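Local coordinates for protein cephalosporin hydroxylase CMCI (Streptomyces clavuligerus, PDB 2BM8) that probably acts in cephamycin biosynthesis, taking part in the hydroxylation or methylation steps that add the 7-methoxy group to the cephalosporin nucleus, at residues Met63-Asp66 / Pro67-Ala71; Ser127-Asn131 / Ile132-Gln136; Asn8-Leu12 / Asn13-Gly17. The protein carries 3 engineered substitutions. All blocks are in the same frame, centred on the assembly; numbering follows the deposited sequence.

Interaction 1 of 3, residues Met63-Asp66 / Pro67-Ala71; sequences MLKD and PDTQA
Asp66 and Gln70 are joined by the first backbone bond of a helix: Gln70 N donates to Asp66 O at 2.9 Å. An irregular loop, kinked at Leu64, runs through Met63-Asp66 and turns into the helix at Pro67, which has no backbone N-H to leave without a mate in the first turn. Asp66 is the N-cap. Its CG sits between the backbone N and the carbonyl carbon (chi1 68°), which brings OD1 over the helix start, where it takes two weak bonds, from Asp68 N and from Thr69 N, each 3.4 Å long. This capped turn begins helix 67-80, which leads into strand 84-88 of the Rossmann-like domain. One turn on, Gln70 reaches back past the cap. Its NE2 donates to Lys65 O at 2.9 Å, with the oxygen close to the amide plane; the side chains of Met63 and Gln70 approach from opposite directions, and Met63 CE lies above the amide plane, 3.3 Å from Gln70 CD. With an alanine here, Lys65 O would probably lose this donor and a gap would open beside the methionine methyl. Lys65 CB lies 4.2 Å from Thr69 CG2, but its ammonium end leads away to salt bridges with Glu186 and Glu87, and Thr69 OG1 bonds to Gln223. Pro67 packs on Pro67 of the second subunit.

Interaction 2 of 3, residues Ser127-Asn131 / Ile132-Gln136; sequences SDMEN and ITLHQ
Met129 and Ile132 close a type II beta turn, and the polar part of the contact is its backbone bond: Ile132 N donates to Met129 O at 3.1 Å. Asn131 has a positive phi of 63°, the left-handed conformation characteristic of the third position of a type II turn. Its OD1 is held weakly by Gln111. The turn delivers the chain into strand 132-136, which runs parallel to strand 111-116 at the outer side of a sheet with strand order 3-2-1-4-5-7-6, the pattern of Rossmann-like methyltransferases. Apolar contacts follow the turn and extend past it. The side chain of Met129, bent by the rotation about CB-CG (chi2 75°), brings SD to 4.2 Å from Ile132 CG2 and carries CE on across Leu134, about at right angles, to 3.4 Å from Leu134 CD2. On the other branch of Ile132, CD1 comes to 4.0 Å from Asp128 O. Helix 94-106 adds to this packing, with Arg100 against the isoleucine and Leu96 against Leu134. Charges bind the loop to its surroundings: Asp128 pairs with Arg100 and Arg59, and Glu130 with Lys104.

Interaction 3 of 3, residues Asn8-Leu12 / Asn13-Gly17; sequences NFQDL and NLFRG. Engineered in segment 8-12: Gln10 (natural residue Leu).
Asp11 OD1 accepts Asn13 N at 3.1 Å with its anti lone pair, the bond that defines an Asx turn. The carboxylate gets there because CG stands opposite the backbone N (chi1 -159°) and swings forward along the chain. The same oxygen receives Asn13 ND2 at 2.7 Å, but this second bond is weak, being strongly bent, and the carboxylate and amide planes are turned 44° apart. A water completes the pairing: it donates to Asp11 OD2 at 3.2 Å and accepts from Asn13 ND2 at 2.8 Å, so that Asn13 ND2 is linked to OD1 directly and to OD2 through the water. Behind the Asx turn the main chain winds into a short 3-10 turn, with a weak bond from Leu14 N to Asp11 O and a firmer one from Phe15 N to Leu12 O at 3.2 Å. The side chain of Phe15, CG beside its backbone N (chi1 -51°), turns back toward Leu12 and Gln10. Leu12 CD1 touches its CE1 at 4.1 Å, and the engineered Gln10 (leucine in the natural sequence) lays OE1 in the plane of the ring at its edge, 3.5 Å from Phe15 CZ, its extended side chain crossing the phenyl about at right angles and the amide plane 64° from the ring plane. This N-terminal segment lies along the third subunit, where Asp11 OD2 bonds to Asn164 N, Asn13 ND2 to His162 O, Leu12 packs on Phe166 of helix 165-175, and Phe15 rests on Leu199 of helix 197-205, all four partners belonging to that neighbouring subunit.

Read from the N terminus, the three contacts form a series in which none nests within or crosses another, since each joins two segments that follow one another directly. Interaction 3 closes a turn in the arm that precedes strand 35-37 and lies against a neighbouring subunit. Interaction 1 follows strand 61-62 and starts helix 67-80. Although their centres are about 24 Å apart, these two meet where Leu64 CD1 packs 3.4 Å from Gly17 O, so the arm touches the loop that leads into helix 67-80. Interaction 2 closes the loop after strand 111-116 and opens strand 132-136; it touches neither of the others. Helix 94-106 serves both later contacts, through Trp98 at Gln70 and Arg100 at Ile132.

Interaction 1 of 3, residues Met63-Asp66 / Pro67-Ala71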
loop_
_atom_site.group_PDB
_atom_site.type_symbol
_atom_site.label_atom_id
_atom_site.label_comp_id
_atom_site.label_asym_id
_atom_site.label_seq_id
_atom_site.Cartn_x
_atom_site.Cartn_y
_atom_site.Cartn_z
ATOM N N MET B 63 26.031 4.410 -13.663
ATOM C CA MET B 63 26.050 5.034 -12.348
ATOM C C MET B 63 25.280 4.144 -11.404
ATOM O O MET B 63 24.063 4.073 -11.496
ATOM C CB MET B 63 25.348 6.405 -12.375
ATOM C CG MET B 63 26.275 7.598 -12.450
ATOM S SD MET B 63 27.089 7.903 -10.900
ATOM C CE MET B 63 25.891 8.766 -10.030
ATOM N N LEU B 64 25.982 3.490 -10.485
ATOM C CA LEU B 64 25.338 2.647 -9.485
ATOM C C LEU B 64 24.676 3.451 -8.365
ATOM O O LEU B 64 23.907 2.897 -7.597
ATOM C CB LEU B 64 26.340 1.671 -8.874
ATOM C CG LEU B 64 26.888 0.512 -9.708
ATOM C CD1 LEU B 64 26.874 -0.745 -8.863
ATOM C CD2 LEU B 64 26.124 0.280 -10.994
ATOM N N LYS B 65 24.985 4.738 -8.266
ATOM C CA LYS B 65 24.351 5.601 -7.289
ATOM C C LYS B 65 23.109 6.244 -7.886
ATOM O O LYS B 65 23.196 6.901 -8.908
ATOM C CB LYS B 65 25.345 6.656 -6.791
ATOM C CG LYS B 65 26.518 6.042 -5.977
ATOM C CD LYS B 65 27.425 7.109 -5.387
ATOM C CE LYS B 65 28.725 6.549 -4.787
ATOM N NZ LYS B 65 28.718 5.084 -4.540
ATOM N N ASP B 66 21.947 6.062 -7.257
ATOM C CA ASP B 66 20.716 6.537 -7.871
ATOM C C ASP B 66 20.478 8.039 -7.643
ATOM O O ASP B 66 21.233 8.668 -6.906
ATOM C CB ASP B 66 19.516 5.604 -7.565
ATOM C CG ASP B 66 19.085 5.605 -6.132
ATOM O OD1 ASP B 66 19.117 6.663 -5.461
ATOM O OD2 ASP B 66 18.641 4.554 -5.608
ATOM N N PRO B 67 19.520 8.631 -8.362
ATOM C CA PRO B 67 19.268 10.068 -8.272
ATOM C C PRO B 67 19.076 10.643 -6.866
ATOM O O PRO B 67 19.501 11.748 -6.628
ATOM C CB PRO B 67 17.986 10.245 -9.095
ATOM C CG PRO B 67 18.086 9.200 -10.123
ATOM C CD PRO B 67 18.655 8.007 -9.384
ATOM N N ASP B 68 18.443 9.923 -5.963
ATOM C CA ASP B 68 18.241 10.432 -4.620
ATOM C C ASP B 68 19.569 10.476 -3.879
ATOM O O ASP B 68 19.811 11.382 -3.084
ATOM C CB ASP B 68 17.193 9.574 -3.898
ATOM C CG ASP B 68 15.843 9.589 -4.636
ATOM O OD1 ASP B 68 15.379 10.716 -4.974
ATOM O OD2 ASP B 68 15.192 8.555 -4.970
ATOM N N THR B 69 20.431 9.499 -4.145
ATOM C CA THR B 69 21.769 9.478 -3.560
ATOM C C THR B 69 22.689 10.581 -4.115
ATOM O O THR B 69 23.393 11.245 -3.353
ATOM C CB THR B 69 22.381 8.111 -3.784
ATOM O OG1 THR B 69 21.617 7.148 -3.060
ATOM C CG2 THR B 69 23.768 8.019 -3.172
ATOM N N GLN B 70 22.667 10.748 -5.439
ATOM C CA GLN B 70 23.352 11.842 -6.107
ATOM C C GLN B 70 22.948 13.180 -5.496
ATOM O O GLN B 70 23.807 14.023 -5.245
ATOM C CB GLN B 70 23.032 11.843 -7.603
ATOM C CG GLN B 70 23.663 10.705 -8.399
ATOM C CD GLN B 70 23.141 10.655 -9.838
ATOM O OE1 GLN B 70 23.107 11.689 -10.530
ATOM N NE2 GLN B 70 22.724 9.465 -10.284
ATOM N N ALA B 71 21.656 13.365 -5.244
ATOM C CA ALA B 71 21.148 14.604 -4.623
ATOM C C ALA B 71 21.733 14.876 -3.228
ATOM O O ALA B 71 22.102 15.999 -2.911
ATOM C CB ALA B 71 19.624 14.574 -4.528
#

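Interaction 2 of 3, residues Ser127-Asn131 / Ile132-Gln136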
loop_
_atom_site.group_PDB
_atom_site.type_symbol
_atom_site.label_atom_id
_atom_site.label_comp_id
_atom_site.label_asym_id
_atom_site.label_seq_id
_atom_site.Cartn_x
_atom_site.Cartn_y
_atom_site.Cartn_z
ATOM N N SER B 127 41.866 9.397 -21.115
ATOM C CA SER B 127 41.793 10.831 -21.398
ATOM C C SER B 127 40.913 11.639 -20.432
ATOM O O SER B 127 40.991 12.873 -20.417
ATOM C CB SER B 127 41.270 11.045 -22.812
ATOM O OG SER B 127 40.034 10.384 -22.973
ATOM N N ASP B 128 40.085 10.946 -19.643
ATOM C CA ASP B 128 39.127 11.577 -18.734
ATOM C C ASP B 128 39.436 11.227 -17.271
ATOM O O ASP B 128 38.553 10.843 -16.505
ATOM C CB ASP B 128 37.707 11.144 -19.109
ATOM C CG ASP B 128 36.635 11.895 -18.331
ATOM O OD1 ASP B 128 36.736 13.134 -18.170
ATOM O OD2 ASP B 128 35.655 11.317 -17.820
ATOM N N MET B 129 40.687 11.411 -16.886
ATOM C CA MET B 129 41.202 10.897 -15.623
ATOM C C MET B 129 41.889 11.949 -14.742
ATOM O O MET B 129 42.493 11.614 -13.726
ATOM C CB MET B 129 42.173 9.760 -15.932
ATOM C CG MET B 129 42.204 8.669 -14.886
ATOM S SD MET B 129 40.775 7.538 -14.905
ATOM C CE MET B 129 41.546 6.211 -14.130
ATOM N N GLU B 130 41.790 13.217 -15.125
ATOM C CA GLU B 130 42.325 14.307 -14.326
ATOM C C GLU B 130 41.715 14.299 -12.914
ATOM O O GLU B 130 40.510 14.261 -12.762
ATOM C CB GLU B 130 42.038 15.646 -15.017
ATOM C CG GLU B 130 42.824 16.830 -14.461
ATOM C CD GLU B 130 42.347 18.170 -15.024
ATOM O OE1 GLU B 130 41.120 18.437 -14.980
ATOM O OE2 GLU B 130 43.197 18.959 -15.506
ATOM N N ASN B 131 42.573 14.324 -11.901
ATOM C CA ASN B 131 42.180 14.326 -10.496
ATOM C C ASN B 131 41.421 13.075 -10.023
ATOM O O ASN B 131 40.676 13.116 -9.043
ATOM C CB ASN B 131 41.435 15.629 -10.176
ATOM C CG ASN B 131 42.298 16.869 -10.456
ATOM O OD1 ASN B 131 43.533 16.801 -10.437
ATOM N ND2 ASN B 131 41.653 17.990 -10.734
ATOM N N ILE B 132 41.625 11.963 -10.725
ATOM C CA ILE B 132 41.116 10.651 -10.327
ATOM C C ILE B 132 42.298 9.713 -10.278
ATOM O O ILE B 132 42.978 9.541 -11.285
ATOM C CB ILE B 132 40.119 10.091 -11.349
ATOM C CG1 ILE B 132 38.900 10.997 -11.462
ATOM C CG2 ILE B 132 39.724 8.653 -10.964
ATOM C CD1 ILE B 132 37.955 10.627 -12.600
ATOM N N THR B 133 42.531 9.093 -9.127
ATOM C CA THR B 133 43.659 8.185 -8.952
ATOM C C THR B 133 43.133 6.804 -8.566
ATOM O O THR B 133 42.316 6.689 -7.664
ATOM C CB THR B 133 44.615 8.743 -7.855
ATOM O OG1 THR B 133 45.082 10.052 -8.214
ATOM C CG2 THR B 133 45.878 7.949 -7.776
ATOM N N LEU B 134 43.604 5.763 -9.242
ATOM C CA LEU B 134 43.170 4.396 -8.988
ATOM C C LEU B 134 44.252 3.586 -8.282
ATOM O O LEU B 134 45.296 3.329 -8.857
ATOM C CB LEU B 134 42.839 3.713 -10.305
ATOM C CG LEU B 134 41.388 3.665 -10.791
ATOM C CD1 LEU B 134 40.624 4.917 -10.470
ATOM C CD2 LEU B 134 41.394 3.384 -12.301
ATOM N N HIS B 135 43.981 3.168 -7.048
ATOM C CA HIS B 135 44.897 2.347 -6.257
ATOM C C HIS B 135 44.370 0.915 -6.162
ATOM O O HIS B 135 43.194 0.703 -5.859
ATOM C CB HIS B 135 45.034 2.935 -4.848
ATOM C CG HIS B 135 45.990 4.084 -4.762
ATOM N ND1 HIS B 135 45.942 5.165 -5.614
ATOM C CD2 HIS B 135 47.029 4.316 -3.924
ATOM C CE1 HIS B 135 46.913 6.009 -5.307
ATOM N NE2 HIS B 135 47.585 5.519 -4.284
ATOM N N GLN B 136 45.237 -0.061 -6.422
ATOM C CA GLN B 136 44.898 -1.476 -6.250
ATOM C C GLN B 136 45.152 -1.919 -4.814
ATOM O O GLN B 136 46.299 -2.038 -4.397
ATOM C CB GLN B 136 45.729 -2.345 -7.193
ATOM C CG GLN B 136 45.576 -3.838 -6.952
ATOM C CD GLN B 136 45.415 -4.603 -8.241
ATOM O OE1 GLN B 136 44.309 -4.692 -8.783
ATOM N NE2 GLN B 136 46.515 -5.149 -8.750
#

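Interaction 3 of 3, residues Asn8-Leu12 / Asn13-Gly17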
loop_
_atom_site.group_PDB
_atom_site.type_symbol
_atom_site.label_atom_id
_atom_site.label_comp_id
_atom_site.label_asym_id
_atom_site.label_seq_id
_atom_site.Cartn_x
_atom_site.Cartn_y
_atom_site.Cartn_z
ATOM N N ASN B 8 30.285 -24.853 -18.949
ATOM C CA ASN B 8 30.651 -24.320 -17.645
ATOM C C ASN B 8 29.808 -23.073 -17.397
ATOM O O ASN B 8 30.051 -21.996 -17.960
ATOM C CB ASN B 8 32.151 -24.021 -17.524
ATOM C CG ASN B 8 32.621 -23.964 -16.061
ATOM O OD1 ASN B 8 33.645 -24.541 -15.707
ATOM N ND2 ASN B 8 31.868 -23.268 -15.214
ATOM N N PHE B 9 28.781 -23.263 -16.577
ATOM C CA PHE B 9 27.903 -22.190 -16.158
ATOM C C PHE B 9 28.658 -21.278 -15.215
ATOM O O PHE B 9 29.260 -21.731 -14.249
ATOM C CB PHE B 9 26.678 -22.761 -15.458
ATOM C CG PHE B 9 25.773 -23.546 -16.362
ATOM C CD1 PHE B 9 25.835 -24.934 -16.406
ATOM C CD2 PHE B 9 24.846 -22.900 -17.148
ATOM C CE1 PHE B 9 24.986 -25.654 -17.222
ATOM C CE2 PHE B 9 23.998 -23.612 -17.969
ATOM C CZ PHE B 9 24.069 -24.993 -18.009
ATOM N N GLN B 10 28.639 -19.994 -15.518
ATOM C CA GLN B 10 29.209 -18.988 -14.632
ATOM C C GLN B 10 28.411 -18.917 -13.328
ATOM O O GLN B 10 27.258 -19.363 -13.254
ATOM C CB GLN B 10 29.223 -17.614 -15.314
ATOM C CG GLN B 10 29.997 -17.589 -16.623
ATOM C CD GLN B 10 29.845 -16.284 -17.372
ATOM O OE1 GLN B 10 29.861 -15.216 -16.767
ATOM N NE2 GLN B 10 29.711 -16.367 -18.697
ATOM N N ASP B 11 29.046 -18.370 -12.299
ATOM C CA ASP B 11 28.406 -18.207 -11.013
ATOM C C ASP B 11 27.682 -16.869 -11.054
ATOM O O ASP B 11 28.315 -15.807 -11.142
ATOM C CB ASP B 11 29.444 -18.245 -9.887
ATOM C CG ASP B 11 28.825 -18.581 -8.536
ATOM O OD1 ASP B 11 27.999 -17.776 -8.062
ATOM O OD2 ASP B 11 29.088 -19.621 -7.876
ATOM N N LEU B 12 26.358 -16.914 -11.005
ATOM C CA LEU B 12 25.564 -15.686 -11.089
ATOM C C LEU B 12 25.704 -14.778 -9.864
ATOM O O LEU B 12 25.276 -13.626 -9.910
ATOM C CB LEU B 12 24.086 -16.006 -11.349
ATOM C CG LEU B 12 23.607 -16.092 -12.805
ATOM C CD1 LEU B 12 24.720 -16.401 -13.799
ATOM C CD2 LEU B 12 22.498 -17.123 -12.933
ATOM N N ASN B 13 26.304 -15.281 -8.786
ATOM C CA ASN B 13 26.561 -14.466 -7.596
ATOM C C ASN B 13 27.526 -13.305 -7.824
ATOM O O ASN B 13 27.420 -12.287 -7.159
ATOM C CB ASN B 13 27.086 -15.326 -6.446
ATOM C CG ASN B 13 26.062 -16.341 -5.962
ATOM O OD1 ASN B 13 24.904 -16.005 -5.743
ATOM N ND2 ASN B 13 26.489 -17.589 -5.803
ATOM N N LEU B 14 28.464 -13.469 -8.756
ATOM C CA LEU B 14 29.360 -12.389 -9.201
ATOM C C LEU B 14 28.649 -11.119 -9.702
ATOM O O LEU B 14 29.203 -10.030 -9.596
ATOM C CB LEU B 14 30.285 -12.898 -10.326
ATOM C CG LEU B 14 31.635 -13.575 -10.017
ATOM C CD1 LEU B 14 31.822 -13.887 -8.526
ATOM C CD2 LEU B 14 31.821 -14.839 -10.864
ATOM N N PHE B 15 27.455 -11.258 -10.269
ATOM C CA PHE B 15 26.722 -10.112 -10.813
ATOM C C PHE B 15 25.748 -9.465 -9.815
ATOM O O PHE B 15 24.885 -8.683 -10.198
ATOM C CB PHE B 15 25.963 -10.531 -12.068
ATOM C CG PHE B 15 26.810 -11.250 -13.082
ATOM C CD1 PHE B 15 26.464 -12.529 -13.517
ATOM C CD2 PHE B 15 27.950 -10.649 -13.605
ATOM C CE1 PHE B 15 27.244 -13.198 -14.458
ATOM C CE2 PHE B 15 28.732 -11.304 -14.543
ATOM C CZ PHE B 15 28.376 -12.588 -14.975
ATOM N N ARG B 16 25.903 -9.774 -8.534
ATOM C CA ARG B 16 25.017 -9.264 -7.496
ATOM C C ARG B 16 25.214 -7.763 -7.237
ATOM O O ARG B 16 26.293 -7.326 -6.864
ATOM C CB ARG B 16 25.245 -10.037 -6.198
ATOM C CG ARG B 16 24.309 -9.586 -5.078
ATOM C CD ARG B 16 24.732 -9.919 -3.664
ATOM N NE ARG B 16 23.724 -9.357 -2.768
ATOM C CZ ARG B 16 23.625 -8.059 -2.436
ATOM N NH1 ARG B 16 24.506 -7.159 -2.886
ATOM N NH2 ARG B 16 22.644 -7.663 -1.626
ATOM N N GLY B 17 24.151 -6.985 -7.426
ATOM C CA GLY B 17 24.162 -5.556 -7.158
ATOM C C GLY B 17 24.938 -4.779 -8.195
ATOM O O GLY B 17 25.168 -3.568 -8.022
HETATM O O HOH W 1 29.057 -18.427 -4.911
#